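Local coordinates for putative secreted protein (Pseudomonas aeruginosa, PDB 3NPD), which is of unknown function but is probably a secreted, quorum-sensing-regulated virulence factor belonging to a Pseudomonas-specific family, at residues S10-K15 and L83-I88; E14-E19 and N42-H47; D31-G36 and T94-N99; D71-N76 and A87-S92. One frame throughout, in Å; residues are numbered along the deposited sequence. Where two conformers were deposited one is given.

Contact 1 of 4, residues S10-K15 and L83-I88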
loop_
_atom_site.group_PDB
_atom_site.type_symbol
_atom_site.label_atom_id
_atom_site.label_comp_id
_atom_site.label_asym_id
_atom_site.label_seq_id
_atom_site.Cartn_x
_atom_site.Cartn_y
_atom_site.Cartn_z
ATOM N N SER A 10 3.214 12.251 9.093
ATOM C CA SER A 10 4.207 11.358 8.482
ATOM C C SER A 10 4.938 10.525 9.541
ATOM O O SER A 10 5.088 9.309 9.375
ATOM C CB SER A 10 5.230 12.121 7.663
ATOM O OG SER A 10 4.584 12.836 6.663
ATOM N N LYS A 11 5.307 11.164 10.648
ATOM C CA LYS A 11 5.930 10.461 11.794
ATOM C C LYS A 11 5.031 9.389 12.420
ATOM O O LYS A 11 5.513 8.324 12.773
ATOM C CB LYS A 11 6.419 11.447 12.856
ATOM C CG LYS A 11 7.585 12.282 12.352
ATOM C CD LYS A 11 8.886 11.473 12.486
ATOM C CE LYS A 11 9.790 11.637 11.325
ATOM N NZ LYS A 11 11.033 10.854 11.622
HETATM N N MSE A 12 3.751 9.679 12.543
HETATM C CA MSE A 12 2.746 8.706 13.010
HETATM C C MSE A 12 2.645 7.535 12.031
HETATM O O MSE A 12 2.601 6.369 12.447
HETATM C CB MSE A 12 1.385 9.385 13.198
HETATM C CG MSE A 12 1.461 10.508 14.270
HETATM SE SE MSE A 12 -0.017 11.698 14.238
HETATM C CE MSE A 12 -1.497 10.429 14.295
ATOM N N LEU A 13 2.602 7.842 10.731
ATOM C CA LEU A 13 2.601 6.811 9.697
ATOM C C LEU A 13 3.886 5.960 9.715
ATOM O O LEU A 13 3.817 4.766 9.517
ATOM C CB LEU A 13 2.375 7.417 8.316
ATOM C CG LEU A 13 1.002 8.088 8.100
ATOM C CD1 LEU A 13 0.965 8.702 6.675
ATOM C CD2 LEU A 13 -0.146 7.110 8.350
ATOM N N GLU A 14 5.036 6.578 9.976
ATOM C CA GLU A 14 6.315 5.854 10.106
ATOM C C GLU A 14 6.273 4.831 11.248
ATOM O O GLU A 14 6.802 3.726 11.103
ATOM C CB GLU A 14 7.494 6.832 10.321
ATOM C CG GLU A 14 7.961 7.425 9.013
ATOM C CD GLU A 14 9.030 8.478 9.128
ATOM O OE1 GLU A 14 9.602 8.662 10.229
ATOM O OE2 GLU A 14 9.296 9.115 8.083
ATOM N N LYS A 15 5.603 5.166 12.358
ATOM C CA LYS A 15 5.456 4.201 13.456
ATOM C C LYS A 15 4.688 2.993 12.948
ATOM O O LYS A 15 5.082 1.867 13.218
ATOM C CB LYS A 15 4.712 4.737 14.708
ATOM C CG LYS A 15 5.382 5.850 15.457
ATOM C CD LYS A 15 4.826 5.914 16.916
ATOM N N LEU A 83 -6.784 6.872 7.476
ATOM C CA LEU A 83 -7.520 7.622 6.461
ATOM C C LEU A 83 -8.356 8.723 7.136
ATOM O O LEU A 83 -8.432 9.840 6.614
ATOM C CB LEU A 83 -8.373 6.687 5.578
ATOM C CG LEU A 83 -7.633 6.124 4.358
ATOM C CD1 LEU A 83 -6.259 5.582 4.680
ATOM C CD2 LEU A 83 -8.487 5.073 3.658
ATOM N N ALA A 84 -8.885 8.438 8.334
ATOM C CA ALA A 84 -9.654 9.412 9.113
ATOM C C ALA A 84 -8.825 10.596 9.636
ATOM O O ALA A 84 -9.360 11.571 10.129
ATOM C CB ALA A 84 -10.401 8.699 10.299
ATOM N N ARG A 85 -7.501 10.498 9.534
ATOM C CA ARG A 85 -6.554 11.536 9.937
ATOM C C ARG A 85 -5.851 12.208 8.755
ATOM O O ARG A 85 -4.958 13.039 8.981
ATOM C CB ARG A 85 -5.525 10.977 10.945
ATOM C CG ARG A 85 -6.191 10.622 12.295
ATOM C CD ARG A 85 -5.250 9.723 13.168
ATOM N NE ARG A 85 -5.827 9.590 14.508
ATOM C CZ ARG A 85 -6.882 8.836 14.841
ATOM N NH1 ARG A 85 -7.519 8.102 13.920
ATOM N NH2 ARG A 85 -7.321 8.818 16.114
ATOM N N GLY A 86 -6.279 11.877 7.520
ATOM C CA GLY A 86 -5.782 12.541 6.323
ATOM C C GLY A 86 -4.746 11.734 5.589
ATOM O O GLY A 86 -4.164 12.254 4.641
ATOM N N ALA A 87 -4.537 10.473 5.985
ATOM C CA ALA A 87 -3.508 9.629 5.303
ATOM C C ALA A 87 -4.055 9.037 3.988
ATOM O O ALA A 87 -5.260 9.027 3.740
ATOM C CB ALA A 87 -2.962 8.488 6.195
ATOM N N ILE A 88 -3.108 8.596 3.163
ATOM C CA ILE A 88 -3.392 7.842 1.954
ATOM C C ILE A 88 -2.706 6.500 2.136
ATOM O O ILE A 88 -1.543 6.446 2.609
ATOM C CB ILE A 88 -2.828 8.562 0.717
ATOM C CG1 ILE A 88 -3.635 9.816 0.443
ATOM C CG2 ILE A 88 -2.836 7.630 -0.537
ATOM C CD1 ILE A 88 -2.910 10.794 -0.545
#
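On the helix that brings Met12 and Leu13 against Arg85 and Ala87, Ser10 OG is gripped by two carbonyls, Asp6 O one turn back and Gly41 O. Further along, Lys11 NZ forms a salt bridge with Glu14 OE1, 3.0 Å long, meeting the carboxylate on its syn side, 17° out of plane, on a part of the helix that does not face residues 83-88. The partner segment is the exit of helix 77-83, which closes in a Schellman motif. Gly86, with positive phi, is the C-prime residue: its N bonds to Leu83 O at 3.1 Å, and Ala87 N reaches back to Leu82 O. The chain thereby leaves the helix and enters strand 88-95, with Ala87 turned toward helix 4-21.

No hydrogen bond crosses between the two segments, and what joins them is apolar contact at two levels. Near the surface, the selenomethionine Met12 bends at chi3 (51°), bringing its terminal CE to 4.0 Å from Arg85 CD. The two side chains cross at about a right angle, the methyl meeting the aliphatic shaft of the extended arginine. The guanidinium has its own partner, since Arg85 NH1 is hydrogen-bonded to Gln81 O and so ties the turn back to the preceding helix. A bound 3-cyclohexyl-1-propylsulfonic acid, probably from the crystallisation liquor, lies close to the Arg85 side chain. Deeper in, Leu82 packs on both Leu13 and Ala87. There the fork of Leu13 straddles one methyl, with Ala87 CB lying 3.8 Å from Leu13 CD2 and 4.0 Å from Leu13 CD1.

Contact 2 of 4, residues E14-E19 and N42-H47; sequences EKVAKE and NQLINH
Leu44 leaves strand 43-50 toward helix 4-21 and divides its two methyls between consecutive residues of that helix. Leu44 CD1 lies 3.7 Å from Ala17 CB and 4.0 Å from Ala17 CA, so this branch rests on the helix backbone as well as on its smallest side chain. The other branch, Leu44 CD2, meets Val16 CG1 at 3.8 Å. The leucine owes this reach to its first torsion: CG is anti to the backbone N (chi1 177°) and the side chain extends out from the strand, while chi2 near 60° spreads the fork over both partners. Val16 is likewise turned with CG1 anti to its N, and that same methyl does the touching; the two side chains cross at about a right angle. Ile45 points to the other side of the strand, where its CG2 lies 3.5 Å above the His47 ring plane, offset toward the rim.

The contact is wholly apolar. Leu82 of helix 77-83 touches both Val16 and Leu44, and Tyr37 of strand 32-40 touches Ala17. Helix 4-21 is thus packed over the middle of the mixed sheet, where strand 43-50 runs between antiparallel strand 32-40 and parallel strand 88-95.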
loop_
_atom_site.group_PDB
_atom_site.type_symbol
_atom_site.label_atom_id
_atom_site.label_comp_id
_atom_site.label_asym_id
_atom_site.label_seq_id
_atom_site.Cartn_x
_atom_site.Cartn_y
_atom_site.Cartn_z
ATOM N N GLU A 14 5.036 6.578 9.976
ATOM C CA GLU A 14 6.315 5.854 10.106
ATOM C C GLU A 14 6.273 4.831 11.248
ATOM O O GLU A 14 6.802 3.726 11.103
ATOM C CB GLU A 14 7.494 6.832 10.321
ATOM C CG GLU A 14 7.961 7.425 9.013
ATOM C CD GLU A 14 9.030 8.478 9.128
ATOM O OE1 GLU A 14 9.602 8.662 10.229
ATOM O OE2 GLU A 14 9.296 9.115 8.083
ATOM N N LYS A 15 5.603 5.166 12.358
ATOM C CA LYS A 15 5.456 4.201 13.456
ATOM C C LYS A 15 4.688 2.993 12.948
ATOM O O LYS A 15 5.082 1.867 13.218
ATOM C CB LYS A 15 4.712 4.737 14.708
ATOM C CG LYS A 15 5.382 5.850 15.457
ATOM C CD LYS A 15 4.826 5.914 16.916
ATOM N N VAL A 16 3.554 3.237 12.267
ATOM C CA VAL A 16 2.772 2.137 11.657
ATOM C C VAL A 16 3.607 1.344 10.637
ATOM O O VAL A 16 3.569 0.131 10.616
ATOM C CB VAL A 16 1.453 2.630 11.037
ATOM C CG1 VAL A 16 0.700 1.507 10.332
ATOM C CG2 VAL A 16 0.559 3.234 12.166
ATOM N N ALA A 17 4.319 2.040 9.771
ATOM C CA ALA A 17 5.213 1.389 8.803
ATOM C C ALA A 17 6.265 0.460 9.436
ATOM O O ALA A 17 6.393 -0.682 9.015
ATOM C CB ALA A 17 5.866 2.403 7.904
ATOM N N LYS A 18 6.893 0.915 10.515
ATOM C CA LYS A 18 7.880 0.113 11.230
ATOM C C LYS A 18 7.270 -1.148 11.838
ATOM O O LYS A 18 7.817 -2.237 11.642
ATOM C CB LYS A 18 8.624 0.931 12.289
ATOM C CG LYS A 18 9.721 1.814 11.745
ATOM C CD LYS A 18 10.379 2.626 12.867
ATOM N N GLU A 19 6.152 -1.027 12.567
ATOM C CA GLU A 19 5.532 -2.207 13.190
ATOM C C GLU A 19 5.022 -3.187 12.118
ATOM O O GLU A 19 5.204 -4.397 12.255
ATOM C CB GLU A 19 4.436 -1.841 14.197
ATOM C CG GLU A 19 3.246 -1.143 13.630
ATOM C CD GLU A 19 2.240 -0.735 14.686
ATOM O OE1 GLU A 19 1.597 -1.625 15.286
ATOM O OE2 GLU A 19 2.068 0.494 14.882
ATOM N N ASN A 42 2.088 12.043 3.257
ATOM C CA ASN A 42 0.872 11.510 3.868
ATOM C C ASN A 42 0.514 10.079 3.389
ATOM O O ASN A 42 -0.546 9.583 3.741
ATOM C CB ASN A 42 -0.335 12.458 3.699
ATOM C CG ASN A 42 -0.764 12.616 2.255
ATOM O OD1 ASN A 42 -0.041 12.218 1.331
ATOM N ND2 ASN A 42 -1.914 13.212 2.048
ATOM N N GLN A 43 1.389 9.433 2.617
ATOM C CA GLN A 43 1.163 8.111 2.089
ATOM C C GLN A 43 1.913 7.063 2.889
ATOM O O GLN A 43 3.133 7.142 3.049
ATOM C CB GLN A 43 1.639 7.985 0.635
ATOM C CG GLN A 43 0.828 8.807 -0.304
ATOM C CD GLN A 43 1.238 8.673 -1.747
ATOM O OE1 GLN A 43 1.447 7.579 -2.271
ATOM N NE2 GLN A 43 1.309 9.805 -2.411
ATOM N N LEU A 44 1.170 6.086 3.386
ATOM C CA LEU A 44 1.718 4.830 3.917
ATOM C C LEU A 44 1.723 3.851 2.743
ATOM O O LEU A 44 0.660 3.499 2.229
ATOM C CB LEU A 44 0.832 4.293 5.056
ATOM C CG LEU A 44 1.234 2.946 5.659
ATOM C CD1 LEU A 44 2.666 3.014 6.252
ATOM C CD2 LEU A 44 0.195 2.464 6.712
ATOM N N ILE A 45 2.889 3.407 2.350
ATOM C CA ILE A 45 3.062 2.637 1.121
ATOM C C ILE A 45 3.440 1.220 1.495
ATOM O O ILE A 45 4.448 1.019 2.177
ATOM C CB ILE A 45 4.179 3.221 0.233
ATOM C CG1 ILE A 45 3.950 4.669 -0.134
ATOM C CG2 ILE A 45 4.383 2.332 -1.071
ATOM C CD1 ILE A 45 5.188 5.425 -0.572
ATOM N N ASN A 46 2.672 0.236 1.028
ATOM C CA ASN A 46 2.989 -1.164 1.165
ATOM C C ASN A 46 3.587 -1.518 -0.182
ATOM O O ASN A 46 2.935 -1.366 -1.240
ATOM C CB ASN A 46 1.688 -1.958 1.453
ATOM C CG ASN A 46 1.894 -3.419 1.840
ATOM O OD1 ASN A 46 0.905 -4.152 1.930
ATOM N ND2 ASN A 46 3.143 -3.866 2.032
ATOM N N HIS A 47 4.826 -1.980 -0.169
ATOM C CA HIS A 47 5.507 -2.410 -1.362
ATOM C C HIS A 47 5.348 -3.917 -1.461
ATOM O O HIS A 47 5.614 -4.622 -0.493
ATOM C CB HIS A 47 6.997 -2.097 -1.234
ATOM C CG HIS A 47 7.297 -0.632 -0.999
ATOM N ND1 HIS A 47 7.577 0.264 -2.010
ATOM C CD2 HIS A 47 7.377 0.069 0.150
ATOM C CE1 HIS A 47 7.796 1.460 -1.490
ATOM N NE2 HIS A 47 7.681 1.371 -0.181
#

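Contact 3 of 4, residues D31-G36 and T94-N99; sequences DILDQG and TEYKTN. With SO4 (sulfate ion), chain B.
The Tyr96 ring has an apolar neighbour and an anionic one at para-related carbons. Leu33 CD1 approaches Tyr96 CE1 obliquely at 4.1 Å, and across the ring Tyr96 CD2 lies 4.0 Å from O4 of a sulfate, also at a slant. Arg51 makes a cation-pi interaction with the same ring. With CG anti to the backbone N (chi1 178°), the tyrosine swings its ring back toward residues 31-36. The sulfate, probably from the crystallisation liquor, accepts a hydrogen bond at O3 from Lys97 NZ (2.9 Å); Arg51 NH1 and Ala52 N, at the start of helix 52-60, also hold it.

A water lies between Gln35 and Thr94. It donates to Thr94 OG1 at 2.7 Å and lies 2.9 Å from Gln35 OE1, though this second bond is uncertain. Another water bonds to Asn99 OD1 at 2.8 Å and only weakly to Gln35 OE1. Thr94 OG1 donates directly to Asn99 OD1 at 2.7 Å, from 45° above the amide carbonyl plane.

On strand 32-40, Asp34 OD1 accepts from Gly36 N at 3.0 Å, forming an Asx turn, and also takes Asn46 ND2 of the adjacent strand. The second segment closes on itself through Asn99 N and Glu95 O: it holds the end of strand 88-95 and most of the loop that leads to strand 101-107 in a beta hairpin.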
loop_
_atom_site.group_PDB
_atom_site.type_symbol
_atom_site.label_atom_id
_atom_site.label_comp_id
_atom_site.label_asym_id
_atom_site.label_seq_id
_atom_site.Cartn_x
_atom_site.Cartn_y
_atom_site.Cartn_z
ATOM N N ASP A 31 3.043 -16.127 -5.653
ATOM C CA ASP A 31 3.356 -15.055 -6.615
ATOM C C ASP A 31 3.682 -13.703 -6.006
ATOM O O ASP A 31 4.342 -12.918 -6.675
ATOM C CB ASP A 31 2.211 -14.858 -7.582
ATOM C CG ASP A 31 1.957 -16.071 -8.454
ATOM O OD1 ASP A 31 2.929 -16.655 -8.979
ATOM O OD2 ASP A 31 0.761 -16.352 -8.632
ATOM N N ILE A 32 3.258 -13.443 -4.770
ATOM C CA ILE A 32 3.361 -12.105 -4.197
ATOM C C ILE A 32 4.169 -12.122 -2.905
ATOM O O ILE A 32 3.828 -12.855 -1.976
ATOM C CB ILE A 32 1.971 -11.502 -3.948
ATOM C CG1 ILE A 32 1.185 -11.324 -5.253
ATOM C CG2 ILE A 32 2.069 -10.141 -3.287
ATOM C CD1 ILE A 32 -0.273 -11.102 -5.029
ATOM N N LEU A 33 5.194 -11.260 -2.838
ATOM C CA LEU A 33 5.957 -10.989 -1.609
ATOM C C LEU A 33 5.515 -9.654 -1.037
ATOM O O LEU A 33 5.510 -8.633 -1.736
ATOM C CB LEU A 33 7.487 -10.929 -1.806
ATOM C CG LEU A 33 8.376 -12.116 -2.021
ATOM C CD1 LEU A 33 9.803 -11.605 -2.145
ATOM C CD2 LEU A 33 8.234 -13.101 -0.844
ATOM N N ASP A 34 5.134 -9.683 0.224
ATOM C CA ASP A 34 4.929 -8.462 0.992
ATOM C C ASP A 34 6.334 -7.953 1.409
ATOM O O ASP A 34 7.020 -8.567 2.247
ATOM C CB ASP A 34 4.039 -8.757 2.198
ATOM C CG ASP A 34 3.715 -7.517 3.030
ATOM O OD1 ASP A 34 4.270 -6.405 2.815
ATOM O OD2 ASP A 34 2.897 -7.695 3.954
ATOM N N GLN A 35 6.736 -6.811 0.882
ATOM C CA GLN A 35 8.080 -6.239 1.135
ATOM C C GLN A 35 8.080 -5.182 2.216
ATOM O O GLN A 35 9.109 -4.563 2.450
ATOM C CB GLN A 35 8.684 -5.677 -0.146
ATOM C CG GLN A 35 8.713 -6.667 -1.274
ATOM C CD GLN A 35 9.170 -6.028 -2.551
ATOM O OE1 GLN A 35 8.635 -5.009 -2.960
ATOM N NE2 GLN A 35 10.109 -6.630 -3.197
ATOM N N GLY A 36 6.941 -5.002 2.894
ATOM C CA GLY A 36 6.850 -4.072 4.020
ATOM C C GLY A 36 6.409 -2.701 3.569
ATOM O O GLY A 36 5.823 -2.541 2.494
ATOM N N THR A 94 5.460 -4.163 -7.915
ATOM C CA THR A 94 6.498 -4.194 -8.947
ATOM C C THR A 94 6.802 -5.652 -9.316
ATOM O O THR A 94 6.485 -6.558 -8.564
ATOM C CB THR A 94 7.749 -3.444 -8.458
ATOM O OG1 THR A 94 8.280 -4.110 -7.314
ATOM C CG2 THR A 94 7.392 -1.956 -8.130
ATOM N N GLU A 95 7.426 -5.865 -10.458
ATOM C CA GLU A 95 7.814 -7.191 -10.910
ATOM C C GLU A 95 8.910 -7.786 -10.029
ATOM O O GLU A 95 9.860 -7.102 -9.674
ATOM C CB GLU A 95 8.335 -7.119 -12.355
ATOM C CG GLU A 95 7.240 -7.163 -13.390
ATOM C CD GLU A 95 6.906 -8.585 -13.786
ATOM O OE1 GLU A 95 6.793 -9.452 -12.879
ATOM O OE2 GLU A 95 6.745 -8.813 -15.004
ATOM N N TYR A 96 8.788 -9.060 -9.706
ATOM C CA TYR A 96 9.793 -9.737 -8.890
ATOM C C TYR A 96 11.183 -9.694 -9.532
ATOM O O TYR A 96 12.122 -9.365 -8.861
ATOM C CB TYR A 96 9.349 -11.163 -8.652
ATOM C CG TYR A 96 10.337 -11.972 -7.872
ATOM C CD1 TYR A 96 10.632 -11.642 -6.557
ATOM C CD2 TYR A 96 10.996 -13.065 -8.437
ATOM C CE1 TYR A 96 11.529 -12.366 -5.802
ATOM C CE2 TYR A 96 11.878 -13.837 -7.670
ATOM C CZ TYR A 96 12.187 -13.456 -6.373
ATOM O OH TYR A 96 13.098 -14.191 -5.675
ATOM N N LYS A 97 11.269 -10.087 -10.796
ATOM C CA LYS A 97 12.589 -10.169 -11.464
ATOM C C LYS A 97 13.246 -8.838 -11.851
ATOM O O LYS A 97 14.476 -8.748 -11.854
ATOM C CB LYS A 97 12.443 -10.998 -12.745
ATOM C CG LYS A 97 12.068 -12.447 -12.521
ATOM C CD LYS A 97 13.218 -13.222 -12.044
ATOM C CE LYS A 97 12.881 -14.679 -11.767
ATOM N NZ LYS A 97 12.622 -15.560 -12.946
ATOM N N THR A 98 12.452 -7.859 -12.255
ATOM C CA THR A 98 12.949 -6.581 -12.819
ATOM C C THR A 98 12.653 -5.344 -11.997
ATOM O O THR A 98 13.222 -4.293 -12.239
ATOM C CB THR A 98 12.314 -6.369 -14.204
ATOM O OG1 THR A 98 10.897 -6.152 -14.059
ATOM C CG2 THR A 98 12.508 -7.592 -15.121
ATOM N N ASN A 99 11.730 -5.445 -11.035
ATOM C CA ASN A 99 11.205 -4.278 -10.331
ATOM C C ASN A 99 10.419 -3.222 -11.171
ATOM O O ASN A 99 10.103 -2.142 -10.640
ATOM C CB ASN A 99 12.268 -3.579 -9.456
ATOM C CG ASN A 99 11.657 -2.928 -8.248
ATOM O OD1 ASN A 99 10.937 -3.581 -7.485
ATOM N ND2 ASN A 99 11.944 -1.642 -8.041
HETATM S S SO4 B . 8.907 -14.800 -12.422
HETATM O O1 SO4 B . 8.698 -13.372 -12.111
HETATM O O2 SO4 B . 7.703 -15.569 -12.775
HETATM O O3 SO4 B . 9.824 -14.896 -13.553
HETATM O O4 SO4 B . 9.470 -15.469 -11.231
HETATM O O HOH W 1 7.483 -3.226 -4.872
HETATM O O HOH W 2 11.345 -3.791 -4.736
#

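Contact 4 of 4, residues D71-N76 and A87-S92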
loop_
_atom_site.group_PDB
_atom_site.type_symbol
_atom_site.label_atom_id
_atom_site.label_comp_id
_atom_site.label_asym_id
_atom_site.label_seq_id
_atom_site.Cartn_x
_atom_site.Cartn_y
_atom_site.Cartn_z
ATOM N N ASP A 71 -11.762 -2.824 -1.129
ATOM C CA ASP A 71 -12.626 -3.602 -0.211
ATOM C C ASP A 71 -11.851 -3.936 1.060
ATOM O O ASP A 71 -12.363 -3.746 2.179
ATOM C CB ASP A 71 -13.120 -4.926 -0.840
ATOM C CG ASP A 71 -14.199 -4.750 -1.929
ATOM O OD1 ASP A 71 -14.918 -3.717 -1.952
ATOM O OD2 ASP A 71 -14.346 -5.701 -2.760
ATOM N N SER A 72 -10.606 -4.395 0.881
ATOM C CA SER A 72 -9.710 -4.774 1.980
ATOM C C SER A 72 -9.326 -3.554 2.850
ATOM O O SER A 72 -9.500 -3.576 4.078
ATOM C CB SER A 72 -8.458 -5.445 1.387
ATOM O OG SER A 72 -7.548 -5.905 2.372
ATOM N N VAL A 73 -8.811 -2.499 2.207
ATOM C CA VAL A 73 -8.394 -1.270 2.896
ATOM C C VAL A 73 -9.519 -0.626 3.654
ATOM O O VAL A 73 -9.371 -0.304 4.828
ATOM C CB VAL A 73 -7.797 -0.208 1.908
ATOM C CG1 VAL A 73 -7.677 1.180 2.579
ATOM C CG2 VAL A 73 -6.495 -0.706 1.346
ATOM N N CYS A 74 -10.644 -0.455 2.965
ATOM C CA CYS A 74 -11.747 0.336 3.502
ATOM C C CYS A 74 -12.481 -0.302 4.666
ATOM O O CYS A 74 -13.263 0.392 5.328
ATOM C CB CYS A 74 -12.696 0.741 2.390
ATOM S SG CYS A 74 -11.839 1.797 1.145
ATOM N N SER A 75 -12.294 -1.606 4.847
ATOM C CA SER A 75 -12.851 -2.362 5.984
ATOM C C SER A 75 -11.783 -2.714 7.029
ATOM O O SER A 75 -12.082 -3.402 7.999
ATOM C CB SER A 75 -13.546 -3.644 5.483
ATOM O OG SER A 75 -12.643 -4.511 4.816
ATOM N N ASN A 76 -10.552 -2.214 6.873
ATOM C CA ASN A 76 -9.466 -2.479 7.821
ATOM C C ASN A 76 -9.573 -1.398 8.892
ATOM O O ASN A 76 -9.421 -0.204 8.606
ATOM C CB ASN A 76 -8.130 -2.415 7.094
ATOM C CG ASN A 76 -6.931 -2.784 7.947
ATOM O OD1 ASN A 76 -6.630 -2.145 8.963
ATOM N ND2 ASN A 76 -6.126 -3.730 7.426
ATOM N N ALA A 87 -4.537 10.473 5.985
ATOM C CA ALA A 87 -3.508 9.629 5.303
ATOM C C ALA A 87 -4.055 9.037 3.988
ATOM O O ALA A 87 -5.260 9.027 3.740
ATOM C CB ALA A 87 -2.962 8.488 6.195
ATOM N N ILE A 88 -3.108 8.596 3.163
ATOM C CA ILE A 88 -3.392 7.842 1.954
ATOM C C ILE A 88 -2.706 6.500 2.136
ATOM O O ILE A 88 -1.543 6.446 2.609
ATOM C CB ILE A 88 -2.828 8.562 0.717
ATOM C CG1 ILE A 88 -3.635 9.816 0.443
ATOM C CG2 ILE A 88 -2.836 7.630 -0.537
ATOM C CD1 ILE A 88 -2.910 10.794 -0.545
ATOM N N LEU A 89 -3.442 5.427 1.854
ATOM C CA LEU A 89 -2.894 4.069 1.778
ATOM C C LEU A 89 -2.528 3.834 0.314
ATOM O O LEU A 89 -3.368 3.916 -0.560
ATOM C CB LEU A 89 -3.871 3.003 2.327
ATOM C CG LEU A 89 -3.479 2.379 3.659
ATOM C CD1 LEU A 89 -2.104 1.620 3.606
ATOM C CD2 LEU A 89 -3.548 3.518 4.717
ATOM N N THR A 90 -1.276 3.475 0.069
ATOM C CA THR A 90 -0.774 3.233 -1.276
ATOM C C THR A 90 -0.238 1.813 -1.381
ATOM O O THR A 90 0.572 1.412 -0.546
ATOM C CB THR A 90 0.353 4.207 -1.619
ATOM O OG1 THR A 90 -0.199 5.522 -1.575
ATOM C CG2 THR A 90 0.966 3.912 -3.040
ATOM N N TYR A 91 -0.653 1.088 -2.414
ATOM C CA TYR A 91 -0.102 -0.228 -2.749
ATOM C C TYR A 91 0.744 -0.049 -3.972
ATOM O O TYR A 91 0.245 0.366 -5.022
ATOM C CB TYR A 91 -1.190 -1.264 -3.038
ATOM C CG TYR A 91 -1.826 -1.631 -1.779
ATOM C CD1 TYR A 91 -1.264 -2.642 -0.985
ATOM C CD2 TYR A 91 -2.889 -0.905 -1.281
ATOM C CE1 TYR A 91 -1.761 -2.944 0.253
ATOM C CE2 TYR A 91 -3.423 -1.211 -0.036
ATOM C CZ TYR A 91 -2.860 -2.249 0.724
ATOM O OH TYR A 91 -3.367 -2.590 1.956
ATOM N N SER A 92 2.028 -0.388 -3.859
ATOM C CA SER A 92 2.973 -0.330 -4.970
ATOM C C SER A 92 3.444 -1.732 -5.281
ATOM O O SER A 92 4.224 -2.329 -4.531
ATOM C CB SER A 92 4.135 0.628 -4.650
ATOM O OG SER A 92 5.137 0.567 -5.646
#
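Apolar contact alone joins the segments, and Val73 carries it from the helix side. Val73 CG2 meets the edge of the Tyr91 ring near its plane, 3.4 Å from Tyr91 CE2, a tight approach, and 3.7 Å from Tyr91 OH. The valine and the tyrosine run alongside each other in opposite senses, with the methyl beside the phenol end. The second branch, Val73 CG1, stands anti to the backbone N (chi1 167°) and packs against Leu89 at 4.2 Å from its CB. One valine therefore spans two side chains that point to the same side of strand 88-95, while Thr90 between them points away and bonds through OG1 to Gln43 OE1.

Hydrogen bonds shape the end of the helix. Asn76 N bonds to Val73 O at 3.0 Å. Asn76 then serves as N-cap of the next helix, its OD1 accepting from Tyr79 N, while its ND2 is hydrogen-bonded to a bound 3-cyclohexyl-1-propylsulfonic acid, probably from the crystallisation liquor.

The covalent link is the disulfide between Cys74 and Cys112, which fastens helix 62-74 to the C-terminal helix 109-112. Tyr79 of helix 77-83 touches both Leu89 and Tyr91, and Phe107 of strand 101-107 flanks Tyr91. Helix 62-74 lies against strand 88-95 with helix 77-83 beside it.

Helix 4-21 opens two loops. Contact 2 closes the shorter one at strand 43-50; contact 1 closes the longer one at the turn before strand 88-95. They share Glu14 and Lys15 and meet where Ile88 pairs with Asn42 and Leu44. Contact 3 starts within both loops, on strand 32-40, and ends beyond them at the hairpin end 94-99, so it crosses each. Contact 4, in series after contact 2, closes a short loop within the span of contact 3. Parallel strands 43-50 and 88-95 are joined through three helices in a beta-alpha-beta crossover; contacts 2 and 4 bring helices to these strands, contact 1 joins helix 4-21 to the turn leading into strand 88-95, and contact 3 ties the hairpin end to strand 32-40.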